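Local coordinates for major capsid protein (Human herpesvirus 1, PDB 1NO7) that forms, as the major capsid protein, the main building block of the herpes simplex virus capsid shell, at residues A[158-163]-A[237-242]; A[152-157]-A[244-249]; A[309-314]-A[327-332]; A[287-292]-A[482-487]; A[57-62]-A[112-117]. All blocks are in the same frame, centred on the assembly; numbering follows the deposited sequence.

Interaction 1: residues A[158-163]-A[237-242]; sequences PATIAA and MAVYRD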
# COMPACT_ATOMS: atom_id res chain seq x y z
N PRO A 158 -17.34 8.11 -15.74
CA PRO A 158 -16.58 9.37 -15.75
C PRO A 158 -16.47 9.92 -14.34
O PRO A 158 -15.37 10.18 -13.84
CB PRO A 158 -17.43 10.28 -16.63
CG PRO A 158 -18.09 9.36 -17.55
CD PRO A 158 -18.44 8.15 -16.71
N ALA A 159 -17.63 10.08 -13.71
CA ALA A 159 -17.72 10.60 -12.35
C ALA A 159 -16.70 9.92 -11.45
O ALA A 159 -15.65 10.50 -11.12
CB ALA A 159 -19.12 10.38 -11.81
N THR A 160 -16.99 8.68 -11.06
CA THR A 160 -16.10 7.93 -10.18
C THR A 160 -14.62 8.12 -10.45
O THR A 160 -13.82 8.09 -9.53
CB THR A 160 -16.38 6.44 -10.22
OG1 THR A 160 -16.76 6.07 -11.55
CG2 THR A 160 -17.48 6.08 -9.26
N ILE A 161 -14.25 8.31 -11.71
CA ILE A 161 -12.83 8.49 -12.00
C ILE A 161 -12.37 9.86 -11.53
O ILE A 161 -11.47 9.98 -10.69
CB ILE A 161 -12.52 8.36 -13.49
CG1 ILE A 161 -13.00 7.01 -14.00
CG2 ILE A 161 -11.03 8.48 -13.72
CD1 ILE A 161 -12.93 6.88 -15.51
N ALA A 162 -13.00 10.90 -12.08
CA ALA A 162 -12.65 12.27 -11.72
C ALA A 162 -12.68 12.41 -10.19
O ALA A 162 -11.81 13.07 -9.61
CB ALA A 162 -13.63 13.25 -12.36
N ALA A 163 -13.66 11.77 -9.56
CA ALA A 163 -13.78 11.80 -8.10
C ALA A 163 -12.52 11.23 -7.45
O ALA A 163 -11.79 11.93 -6.75
CB ALA A 163 -14.99 11.01 -7.66
N MET A 237 -22.13 8.08 -2.81
CA MET A 237 -21.95 6.67 -2.44
C MET A 237 -21.62 5.93 -3.70
O MET A 237 -20.84 4.98 -3.67
CB MET A 237 -23.20 6.04 -1.83
CG MET A 237 -22.98 4.56 -1.49
SD MET A 237 -21.73 4.26 -0.17
CE MET A 237 -22.27 2.63 0.46
N ALA A 238 -22.23 6.38 -4.80
CA ALA A 238 -22.01 5.79 -6.13
C ALA A 238 -20.53 5.46 -6.27
O ALA A 238 -20.14 4.29 -6.35
CB ALA A 238 -22.43 6.79 -7.22
N VAL A 239 -19.71 6.51 -6.27
CA VAL A 239 -18.27 6.37 -6.38
C VAL A 239 -17.74 5.19 -5.58
O VAL A 239 -17.28 4.19 -6.14
CB VAL A 239 -17.56 7.63 -5.91
CG1 VAL A 239 -16.07 7.36 -5.75
CG2 VAL A 239 -17.80 8.77 -6.91
N TYR A 240 -17.79 5.29 -4.26
CA TYR A 240 -17.29 4.21 -3.41
C TYR A 240 -17.71 2.80 -3.86
O TYR A 240 -16.91 1.85 -3.76
CB TYR A 240 -17.74 4.43 -1.96
CG TYR A 240 -16.91 5.47 -1.29
CD1 TYR A 240 -17.24 6.84 -1.37
CD2 TYR A 240 -15.74 5.11 -0.63
CE1 TYR A 240 -16.41 7.81 -0.81
CE2 TYR A 240 -14.92 6.05 -0.08
CZ TYR A 240 -15.24 7.40 -0.16
OH TYR A 240 -14.34 8.30 0.37
N ARG A 241 -18.95 2.66 -4.32
CA ARG A 241 -19.46 1.37 -4.78
C ARG A 241 -18.71 1.02 -6.07
O ARG A 241 -18.02 -0.00 -6.14
CB ARG A 241 -20.96 1.45 -5.09
CG ARG A 241 -21.85 1.85 -3.92
CD ARG A 241 -23.20 2.35 -4.45
NE ARG A 241 -24.16 2.64 -3.40
CZ ARG A 241 -24.70 1.71 -2.61
NH1 ARG A 241 -24.36 0.44 -2.75
NH2 ARG A 241 -25.58 2.06 -1.68
N ASP A 242 -18.86 1.89 -7.07
CA ASP A 242 -18.22 1.71 -8.36
C ASP A 242 -16.79 1.22 -8.17
O ASP A 242 -16.36 0.27 -8.82
CB ASP A 242 -18.21 3.03 -9.13
CG ASP A 242 -18.26 2.83 -10.63
OD1 ASP A 242 -18.12 3.81 -11.39
OD2 ASP A 242 -18.45 1.66 -11.05
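T160 fits against V239 and D242 and forms the tight part of this contact. T160 OG1 lies 2.6 Å from D242 OD1, and A157 O is also within its reach. The T160 and D242 side chains cross at about a right angle. The T160 methyl sits over V239 and also beside the D242 side chain; CG2 is 3.6 Å from V239 CG2. In V239, CG2 stands beside the backbone N and anti to the carbonyl carbon, with CG1 anti to N (chi1 168°). That places CG2 between T160 and A163, whose CB is 3.7 Å away.

The two segments belong to helix 158-169 and helix 234-256. The axes of 158-163 and 237-242 cross at -90° and come within 9.1 Å. The crossing is made at the first turn of helix 158-169. D242 OD1 also accepts a hydrogen bond from A157 N, just ahead of that turn. W206 and A212 pack on V239 and help to bury this side.

The outer side is looser. A159 is exposed, and A159 CB stays 5.3 Å from V239 CG2, too far to touch. A238 is partly exposed and touches T160 CG2 through its carbonyl carbon at 4.3 Å.

Interaction 2: residues A[152-157]-A[244-249]; sequences GRHAMA and VAHVEA
The loop between helix 139-150 and helix 158-169 crosses helix 234-256 here, with H154 and M156 reaching over to H246. The loop ends at A157, the N-cap of helix 158-169. Two histidines and a methionine carry most of the contact.

At chi1 -176° the H154 imidazole extends away from its own N and lies on the helix backbone. One ring face takes A245 O, 3.7 Å above the plane and over the ring centre. H246 N sits over the same face, nearer the rim. H154 CE1 also meets A245 CB at 3.4 Å.

The H154 and H246 rings meet rim to rim, and neither covers the face of the other. Their centroids are 5.0 Å apart and their planes stand at 68°. M156 covers one face of H246. Its chain bends at chi3 (-103°) and carries CE over the ring in a CH-pi contact. SD is over that face as well, 4.3 Å from the H246 centroid.

Helix 567-577 packs on the same group. Y572 meets the H246 ring and bonds H154 O through its hydroxyl, while T571 OG1 makes a weak bond with H246 NE2. R153 NH1 forms a salt bridge with D256, farther along helix 234-256. One turn on from A245, A249 CB rests 3.5 Å from H154 CB.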
# COMPACT_ATOMS: atom_id res chain seq x y z
N GLY A 152 -16.65 -5.06 -22.80
CA GLY A 152 -17.47 -6.16 -22.32
C GLY A 152 -17.33 -6.45 -20.84
O GLY A 152 -17.95 -7.39 -20.32
N ARG A 153 -16.51 -5.66 -20.15
CA ARG A 153 -16.30 -5.83 -18.71
C ARG A 153 -16.52 -4.49 -18.03
O ARG A 153 -16.59 -3.44 -18.69
CB ARG A 153 -14.88 -6.30 -18.40
CG ARG A 153 -14.45 -7.57 -19.12
CD ARG A 153 -12.92 -7.71 -19.10
NE ARG A 153 -12.47 -8.87 -19.88
CZ ARG A 153 -12.66 -10.13 -19.51
NH1 ARG A 153 -13.29 -10.41 -18.37
NH2 ARG A 153 -12.23 -11.12 -20.28
N HIS A 154 -16.60 -4.53 -16.69
CA HIS A 154 -16.82 -3.35 -15.86
C HIS A 154 -16.07 -2.09 -16.32
O HIS A 154 -15.00 -2.17 -16.95
CB HIS A 154 -16.42 -3.66 -14.41
CG HIS A 154 -16.70 -2.53 -13.47
ND1 HIS A 154 -17.95 -2.29 -12.94
CD2 HIS A 154 -15.90 -1.55 -13.00
CE1 HIS A 154 -17.91 -1.21 -12.19
NE2 HIS A 154 -16.67 -0.73 -12.21
N ALA A 155 -16.63 -0.92 -16.00
CA ALA A 155 -16.00 0.33 -16.41
C ALA A 155 -16.39 1.55 -15.58
O ALA A 155 -17.42 2.19 -15.85
CB ALA A 155 -16.28 0.60 -17.90
N MET A 156 -15.55 1.88 -14.60
CA MET A 156 -15.77 3.04 -13.72
C MET A 156 -16.28 4.23 -14.55
O MET A 156 -15.65 4.63 -15.53
CB MET A 156 -14.44 3.37 -12.99
CG MET A 156 -13.97 2.26 -12.03
SD MET A 156 -12.46 2.69 -11.10
CE MET A 156 -11.19 1.75 -12.01
N ALA A 157 -17.43 4.78 -14.16
CA ALA A 157 -18.02 5.90 -14.88
C ALA A 157 -17.17 7.18 -14.78
O ALA A 157 -16.39 7.35 -13.84
CB ALA A 157 -19.43 6.16 -14.37
N VAL A 244 -15.26 -0.50 -5.71
CA VAL A 244 -15.23 -1.93 -5.41
C VAL A 244 -15.80 -2.77 -6.55
O VAL A 244 -15.33 -3.88 -6.81
CB VAL A 244 -16.04 -2.25 -4.15
CG1 VAL A 244 -15.78 -3.72 -3.76
CG2 VAL A 244 -15.66 -1.29 -3.03
N ALA A 245 -16.82 -2.24 -7.23
CA ALA A 245 -17.45 -2.94 -8.34
C ALA A 245 -16.42 -3.29 -9.42
O ALA A 245 -16.56 -4.29 -10.15
CB ALA A 245 -18.57 -2.07 -8.94
N HIS A 246 -15.39 -2.45 -9.53
CA HIS A 246 -14.31 -2.63 -10.50
C HIS A 246 -13.40 -3.70 -9.93
O HIS A 246 -13.26 -4.77 -10.52
CB HIS A 246 -13.54 -1.32 -10.67
CG HIS A 246 -12.65 -1.29 -11.87
ND1 HIS A 246 -13.12 -1.00 -13.13
CD2 HIS A 246 -11.31 -1.48 -12.00
CE1 HIS A 246 -12.11 -1.01 -13.99
NE2 HIS A 246 -11.00 -1.29 -13.32
N VAL A 247 -12.78 -3.41 -8.79
CA VAL A 247 -11.89 -4.38 -8.16
C VAL A 247 -12.56 -5.74 -8.13
O VAL A 247 -11.89 -6.77 -8.00
CB VAL A 247 -11.51 -3.96 -6.72
CG1 VAL A 247 -10.90 -5.16 -5.95
CG2 VAL A 247 -10.51 -2.79 -6.77
N GLU A 248 -13.89 -5.77 -8.25
CA GLU A 248 -14.58 -7.05 -8.26
C GLU A 248 -14.39 -7.71 -9.62
O GLU A 248 -14.20 -8.92 -9.69
CB GLU A 248 -16.07 -6.87 -7.96
CG GLU A 248 -16.36 -6.58 -6.49
CD GLU A 248 -17.84 -6.57 -6.18
OE1 GLU A 248 -18.49 -7.63 -6.32
OE2 GLU A 248 -18.36 -5.50 -5.81
N ALA A 249 -14.43 -6.91 -10.69
CA ALA A 249 -14.26 -7.45 -12.04
C ALA A 249 -12.82 -7.86 -12.28
O ALA A 249 -12.57 -8.94 -12.81
CB ALA A 249 -14.68 -6.42 -13.09

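Interaction 3: residues A[309-314]-A[327-332]; sequences GGHDPV and NRNDGQ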
# COMPACT_ATOMS: atom_id res chain seq x y z
N GLY A 309 10.55 -6.74 10.86
CA GLY A 309 11.47 -5.77 11.41
C GLY A 309 12.79 -6.41 11.80
O GLY A 309 13.66 -5.75 12.36
N GLY A 310 12.95 -7.70 11.50
CA GLY A 310 14.19 -8.38 11.84
C GLY A 310 13.99 -9.48 12.86
O GLY A 310 14.96 -9.97 13.44
N HIS A 311 12.74 -9.86 13.08
CA HIS A 311 12.43 -10.92 14.05
C HIS A 311 11.35 -11.84 13.50
O HIS A 311 10.56 -11.43 12.65
CB HIS A 311 11.90 -10.32 15.36
CG HIS A 311 12.81 -9.31 15.98
ND1 HIS A 311 13.99 -9.66 16.61
CD2 HIS A 311 12.72 -7.97 16.07
CE1 HIS A 311 14.58 -8.57 17.06
NE2 HIS A 311 13.83 -7.52 16.74
N ASP A 312 11.32 -13.07 13.99
CA ASP A 312 10.29 -14.01 13.58
C ASP A 312 9.00 -13.34 14.04
O ASP A 312 8.83 -13.04 15.22
CB ASP A 312 10.47 -15.35 14.28
CG ASP A 312 11.78 -16.02 13.92
OD1 ASP A 312 12.83 -15.35 13.96
OD2 ASP A 312 11.75 -17.23 13.59
N PRO A 313 8.07 -13.07 13.10
CA PRO A 313 6.80 -12.42 13.42
C PRO A 313 5.84 -13.18 14.36
O PRO A 313 5.33 -14.25 14.02
CB PRO A 313 6.19 -12.18 12.03
CG PRO A 313 6.69 -13.33 11.25
CD PRO A 313 8.15 -13.39 11.67
N VAL A 314 5.61 -12.59 15.55
CA VAL A 314 4.69 -13.15 16.55
C VAL A 314 3.42 -12.31 16.55
O VAL A 314 3.49 -11.07 16.61
CB VAL A 314 5.30 -13.13 17.96
CG1 VAL A 314 5.74 -11.72 18.31
CG2 VAL A 314 4.29 -13.65 18.97
N ASN A 327 7.12 2.19 21.54
CA ASN A 327 8.54 1.92 21.33
C ASN A 327 8.89 0.46 21.52
O ASN A 327 9.76 0.13 22.33
CB ASN A 327 9.40 2.75 22.28
CG ASN A 327 9.22 4.23 22.08
OD1 ASN A 327 9.46 4.75 20.99
ND2 ASN A 327 8.78 4.93 23.12
N ARG A 328 8.23 -0.43 20.78
CA ARG A 328 8.52 -1.86 20.91
C ARG A 328 9.28 -2.40 19.71
O ARG A 328 8.88 -2.23 18.56
CB ARG A 328 7.24 -2.66 21.11
CG ARG A 328 6.48 -2.98 19.85
CD ARG A 328 5.21 -3.68 20.23
NE ARG A 328 5.46 -4.74 21.20
CZ ARG A 328 4.56 -5.21 22.05
NH1 ARG A 328 3.33 -4.72 22.07
NH2 ARG A 328 4.89 -6.19 22.89
N ASN A 329 10.40 -3.06 20.00
CA ASN A 329 11.23 -3.63 18.96
C ASN A 329 11.40 -5.11 19.27
O ASN A 329 12.41 -5.52 19.85
CB ASN A 329 12.59 -2.94 18.94
CG ASN A 329 13.48 -3.42 17.81
OD1 ASN A 329 14.61 -2.97 17.66
ND2 ASN A 329 12.95 -4.33 16.99
N ASP A 330 10.42 -5.92 18.87
CA ASP A 330 10.49 -7.35 19.13
C ASP A 330 9.81 -8.17 18.05
O ASP A 330 9.70 -9.39 18.17
CB ASP A 330 9.83 -7.68 20.48
CG ASP A 330 8.32 -7.57 20.42
OD1 ASP A 330 7.81 -6.45 20.21
OD2 ASP A 330 7.64 -8.61 20.58
N GLY A 331 9.33 -7.50 17.00
CA GLY A 331 8.68 -8.24 15.94
C GLY A 331 7.40 -8.97 16.38
O GLY A 331 7.29 -10.20 16.30
N GLN A 332 6.44 -8.18 16.85
CA GLN A 332 5.15 -8.70 17.28
C GLN A 332 4.12 -7.91 16.49
O GLN A 332 4.04 -6.68 16.60
CB GLN A 332 4.97 -8.47 18.77
CG GLN A 332 3.78 -9.18 19.34
CD GLN A 332 3.68 -9.01 20.83
OE1 GLN A 332 3.41 -7.91 21.32
NE2 GLN A 332 3.90 -10.09 21.57
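V314 N gives a backbone hydrogen bond to G331 O, 3.0 Å long and nearly straight (170°). It belongs to a parallel beta bridge that pairs V314 with Q332. V314 O also receives a CA-H...O contact from Q332 CA.

The apolar contact sits on the bridge. V314 and Q332 turn to the same face of the sheet, and V314 CG1 lies 3.4 Å from Q332 CB. In V314, CG1 is set between the backbone N and the carbonyl carbon (chi1 55°), on the side of Q332.

H311 makes the aromatic contact. D330 CA lies off-centre over its ring, 4.3 Å from the centroid. N329 ND2 is at the ring edge, in plane and 3.3 Å from H311 NE2. The amide is turned 67° from the ring. G331 has a positive phi, and its CA packs on H311 CB at 3.9 Å.

The ionic part lies within 327-332. R328 NE meets D330 OD1 at 3.1 Å, on the syn side of the carboxylate. R328 NH1 has a second acid in E453.

The bridge starts the pairing of strand 314-316 with strand 332-334, and V314 bonds on to L333. At the other end, G309 bonds A457 of strand 457-462.

Interaction 4: residues A[287-292]-A[482-487]; sequences WDCDAL and ALHAGI
D288 meets H484 through its carbonyl O, while both oxygens of its carboxylate are held. OD1 takes D290 N at 2.9 Å in a straight bond (175°) from above the carboxylate plane. OD2 is bonded by T337 OG1. The OD1 bond makes an Asx turn that leads into helix 290-296.

The facing segment joins two antiparallel sheets. Strand 478-483 is the edge of one and strand 486-489 the edge of the other. A485 is the centre of an inverse gamma turn between them, closed by a weak G486 N to H484 O bond.

H484 points its CE1 at two carbonyls. W287 O is 3.2 Å from it, oblique to the ring. D288 O is 3.6 Å from it, at the ring edge and in plane. C289 SG lies obliquely to the same ring.

W287 covers the turn. Its CB starts away from 482-487, but at chi1 -78° and chi2 128° the six-membered ring swings back over it. G486 O sits over one face of the indole, offset toward the rim. CZ3 packs on A485 CB at 3.4 Å. The indole NE1 bonds D217 OD2. Past G486, W287 CZ2 touches I487 CG2 at 3.7 Å.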
# COMPACT_ATOMS: atom_id res chain seq x y z
N TRP A 287 -2.81 -4.32 7.53
CA TRP A 287 -3.26 -3.94 8.87
C TRP A 287 -3.33 -5.15 9.82
O TRP A 287 -2.79 -5.11 10.93
CB TRP A 287 -4.61 -3.24 8.80
CG TRP A 287 -4.51 -1.81 8.35
CD1 TRP A 287 -5.21 -1.21 7.32
CD2 TRP A 287 -3.73 -0.78 8.96
NE1 TRP A 287 -4.91 0.14 7.27
CE2 TRP A 287 -4.00 0.43 8.26
CE3 TRP A 287 -2.82 -0.75 10.03
CZ2 TRP A 287 -3.41 1.66 8.61
CZ3 TRP A 287 -2.23 0.48 10.38
CH2 TRP A 287 -2.53 1.66 9.67
N ASP A 288 -3.98 -6.23 9.40
CA ASP A 288 -4.06 -7.43 10.23
C ASP A 288 -2.97 -8.43 9.82
O ASP A 288 -1.94 -8.04 9.28
CB ASP A 288 -5.45 -8.07 10.13
CG ASP A 288 -5.88 -8.33 8.70
OD1 ASP A 288 -5.11 -9.01 7.98
OD2 ASP A 288 -6.98 -7.88 8.31
N CYS A 289 -3.20 -9.72 10.09
CA CYS A 289 -2.23 -10.76 9.75
C CYS A 289 -2.82 -11.90 8.94
O CYS A 289 -2.33 -13.03 9.02
CB CYS A 289 -1.60 -11.36 11.01
SG CYS A 289 -0.49 -10.27 11.95
N ASP A 290 -3.88 -11.64 8.17
CA ASP A 290 -4.48 -12.71 7.37
C ASP A 290 -3.50 -13.17 6.28
O ASP A 290 -2.96 -14.28 6.33
CB ASP A 290 -5.79 -12.26 6.71
CG ASP A 290 -6.97 -12.24 7.67
OD1 ASP A 290 -8.12 -12.46 7.23
OD2 ASP A 290 -6.76 -11.99 8.88
N ALA A 291 -3.28 -12.29 5.31
CA ALA A 291 -2.38 -12.60 4.21
C ALA A 291 -1.09 -13.19 4.76
O ALA A 291 -0.49 -14.06 4.12
CB ALA A 291 -2.09 -11.34 3.41
N LEU A 292 -0.69 -12.75 5.94
CA LEU A 292 0.56 -13.24 6.53
C LEU A 292 0.45 -14.67 7.10
O LEU A 292 1.44 -15.42 7.10
CB LEU A 292 1.06 -12.27 7.61
CG LEU A 292 2.60 -12.21 7.65
CD1 LEU A 292 3.12 -10.88 8.29
CD2 LEU A 292 3.14 -13.47 8.36
N ALA A 482 6.85 -4.96 2.32
CA ALA A 482 5.49 -4.63 2.74
C ALA A 482 5.52 -4.00 4.13
O ALA A 482 6.43 -4.26 4.92
CB ALA A 482 4.61 -5.89 2.74
N LEU A 483 4.52 -3.17 4.42
CA LEU A 483 4.42 -2.52 5.72
C LEU A 483 3.20 -3.01 6.47
O LEU A 483 2.10 -3.16 5.89
CB LEU A 483 4.36 -1.01 5.55
CG LEU A 483 5.68 -0.51 4.98
CD1 LEU A 483 5.64 1.00 4.85
CD2 LEU A 483 6.82 -0.98 5.88
N HIS A 484 3.40 -3.28 7.76
CA HIS A 484 2.33 -3.75 8.62
C HIS A 484 1.37 -2.59 8.85
O HIS A 484 0.38 -2.43 8.14
CB HIS A 484 2.90 -4.22 9.95
CG HIS A 484 1.87 -4.82 10.85
ND1 HIS A 484 0.97 -5.77 10.42
CD2 HIS A 484 1.62 -4.63 12.17
CE1 HIS A 484 0.20 -6.14 11.43
NE2 HIS A 484 0.58 -5.46 12.50
N ALA A 485 1.66 -1.77 9.84
CA ALA A 485 0.80 -0.64 10.09
C ALA A 485 1.31 0.54 9.28
O ALA A 485 2.03 1.39 9.80
CB ALA A 485 0.81 -0.30 11.57
N GLY A 486 0.95 0.61 8.00
CA GLY A 486 1.43 1.73 7.21
C GLY A 486 0.31 2.29 6.35
O GLY A 486 -0.74 1.65 6.21
N ILE A 487 0.51 3.47 5.78
CA ILE A 487 -0.54 4.01 4.91
C ILE A 487 0.05 4.63 3.65
O ILE A 487 1.24 4.98 3.60
CB ILE A 487 -1.44 5.07 5.65
CG1 ILE A 487 -0.76 6.45 5.74
CG2 ILE A 487 -1.79 4.54 7.02
CD1 ILE A 487 0.28 6.58 6.79

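Interaction 5: residues A[57-62]-A[112-117]; sequences NAWGQR and DVPPAG
The R62 guanidinium and the W59 indole are the two flat groups, and the P114 ring touches both. P114 CD lies over the centre of one guanidinium face, 3.4 Å from R62 CZ. The same CD, with CG, also meets the six-membered ring of W59. P114 CG is 3.4 Å from W59 CH2, and P114 CD is equally close to W59 CZ2. The proline approaches this ring obliquely. One face of the indole carries R62 CD, 3.5 Å above the plane and toward the rim. V113 CG1 comes in obliquely near the same ring, 4.3 Å from W59 CE2. At the indole edge, near its plane, D112 O is 3.7 Å from W59 NE1.

One hydrogen bond joins the segments. R62 NH2 gives it to P114 O at 2.9 Å, with a bent N-H...O angle of 139°. The donor is tilted from the carbonyl plane. The acceptor is tilted from the guanidinium plane as well, so the bond is skewed at both ends. The R62 chain is extended from CG to NE (chi2 169°, chi3 172°). This carries the guanidinium from the helix out to the loop, where it can lie on P114 and bond its carbonyl.

W59 is the N-cap of helix 60-64, and R62 lies within that helix. The partner is the long loop between strand 98-100 and strand 122-124. F55 of helix 48-56 meets W59 edge-to-face. Loop residues P542 on W59, P36 on R62 and Y40 on P114 pack around the contact.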
# COMPACT_ATOMS: atom_id res chain seq x y z
N ASN A 57 22.30 6.73 4.14
CA ASN A 57 23.54 7.14 4.77
C ASN A 57 24.65 6.13 4.56
O ASN A 57 25.78 6.34 5.00
CB ASN A 57 23.33 7.39 6.27
CG ASN A 57 22.39 8.56 6.54
OD1 ASN A 57 22.50 9.62 5.91
ND2 ASN A 57 21.46 8.37 7.47
N ALA A 58 24.33 5.05 3.87
CA ALA A 58 25.31 4.01 3.60
C ALA A 58 25.42 3.78 2.10
O ALA A 58 26.42 3.26 1.60
CB ALA A 58 24.90 2.72 4.31
N TRP A 59 24.38 4.19 1.38
CA TRP A 59 24.34 4.04 -0.06
C TRP A 59 24.33 5.39 -0.74
O TRP A 59 23.99 5.50 -1.91
CB TRP A 59 23.08 3.27 -0.48
CG TRP A 59 23.02 1.87 0.06
CD1 TRP A 59 22.93 1.49 1.37
CD2 TRP A 59 23.03 0.65 -0.70
NE1 TRP A 59 22.87 0.12 1.47
CE2 TRP A 59 22.93 -0.42 0.22
CE3 TRP A 59 23.11 0.37 -2.08
CZ2 TRP A 59 22.91 -1.76 -0.19
CZ3 TRP A 59 23.09 -0.96 -2.48
CH2 TRP A 59 22.99 -2.01 -1.54
N GLY A 60 24.69 6.43 0.01
CA GLY A 60 24.71 7.75 -0.58
C GLY A 60 25.74 7.81 -1.68
O GLY A 60 25.54 8.43 -2.73
N GLN A 61 26.86 7.14 -1.43
CA GLN A 61 27.95 7.10 -2.39
C GLN A 61 27.59 6.12 -3.48
O GLN A 61 27.44 6.50 -4.64
CB GLN A 61 29.24 6.66 -1.69
CG GLN A 61 29.58 7.51 -0.49
CD GLN A 61 30.80 7.00 0.24
OE1 GLN A 61 31.90 6.97 -0.32
NE2 GLN A 61 30.63 6.59 1.49
N ARG A 62 27.45 4.85 -3.10
CA ARG A 62 27.10 3.79 -4.04
C ARG A 62 26.12 4.27 -5.11
O ARG A 62 26.23 3.87 -6.28
CB ARG A 62 26.50 2.62 -3.28
CG ARG A 62 27.43 1.96 -2.29
CD ARG A 62 26.64 0.99 -1.43
NE ARG A 62 27.48 0.16 -0.56
CZ ARG A 62 28.26 -0.83 -0.98
NH1 ARG A 62 28.32 -1.14 -2.27
NH2 ARG A 62 28.97 -1.53 -0.10
N ASP A 112 24.07 -5.82 5.49
CA ASP A 112 23.74 -4.39 5.57
C ASP A 112 24.17 -3.61 4.33
O ASP A 112 23.46 -2.69 3.88
CB ASP A 112 24.42 -3.76 6.79
CG ASP A 112 23.44 -3.46 7.91
OD1 ASP A 112 22.48 -2.70 7.66
OD2 ASP A 112 23.63 -3.98 9.03
N VAL A 113 25.34 -3.96 3.81
CA VAL A 113 25.89 -3.32 2.62
C VAL A 113 26.64 -4.39 1.81
O VAL A 113 27.19 -5.34 2.39
CB VAL A 113 26.87 -2.19 3.02
CG1 VAL A 113 26.85 -1.10 1.97
CG2 VAL A 113 26.50 -1.64 4.39
N PRO A 114 26.65 -4.27 0.48
CA PRO A 114 27.32 -5.23 -0.41
C PRO A 114 28.83 -5.32 -0.19
O PRO A 114 29.55 -4.36 -0.46
CB PRO A 114 27.00 -4.70 -1.80
CG PRO A 114 25.71 -4.00 -1.61
CD PRO A 114 25.93 -3.27 -0.32
N PRO A 115 29.31 -6.47 0.31
CA PRO A 115 30.74 -6.70 0.56
C PRO A 115 31.58 -6.49 -0.70
O PRO A 115 32.12 -7.44 -1.26
CB PRO A 115 30.77 -8.15 1.04
CG PRO A 115 29.45 -8.29 1.75
CD PRO A 115 28.50 -7.61 0.80
N ALA A 116 31.69 -5.23 -1.12
CA ALA A 116 32.45 -4.84 -2.31
C ALA A 116 33.48 -5.88 -2.72
O ALA A 116 34.33 -6.27 -1.92
CB ALA A 116 33.13 -3.50 -2.07
N GLY A 117 33.41 -6.32 -3.97
CA GLY A 117 34.36 -7.31 -4.44
C GLY A 117 34.10 -7.92 -5.81
O GLY A 117 33.70 -7.22 -6.74

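In the fold
From the N terminus, interaction 5 closes first and ties helix 60-64 to the loop before strand 122-124. Interaction 2 then closes the loop from 152 to 249, and interaction 1 is nested inside it. Both use helix 234-256, and they touch where D242 OD1 meets A157 N. Together they pin the loop at 152-157 and the start of helix 158-169 to one helix. Farther on, interaction 4 closes the longest loop, from 287 to 487, and encloses interaction 3 between strands 314-316 and 332-334. Their nearest atoms are about 5 Å apart. No two loops cross. Interactions 1 and 5 lie on opposite sides of the chain's centre, with centres about 46 Å apart.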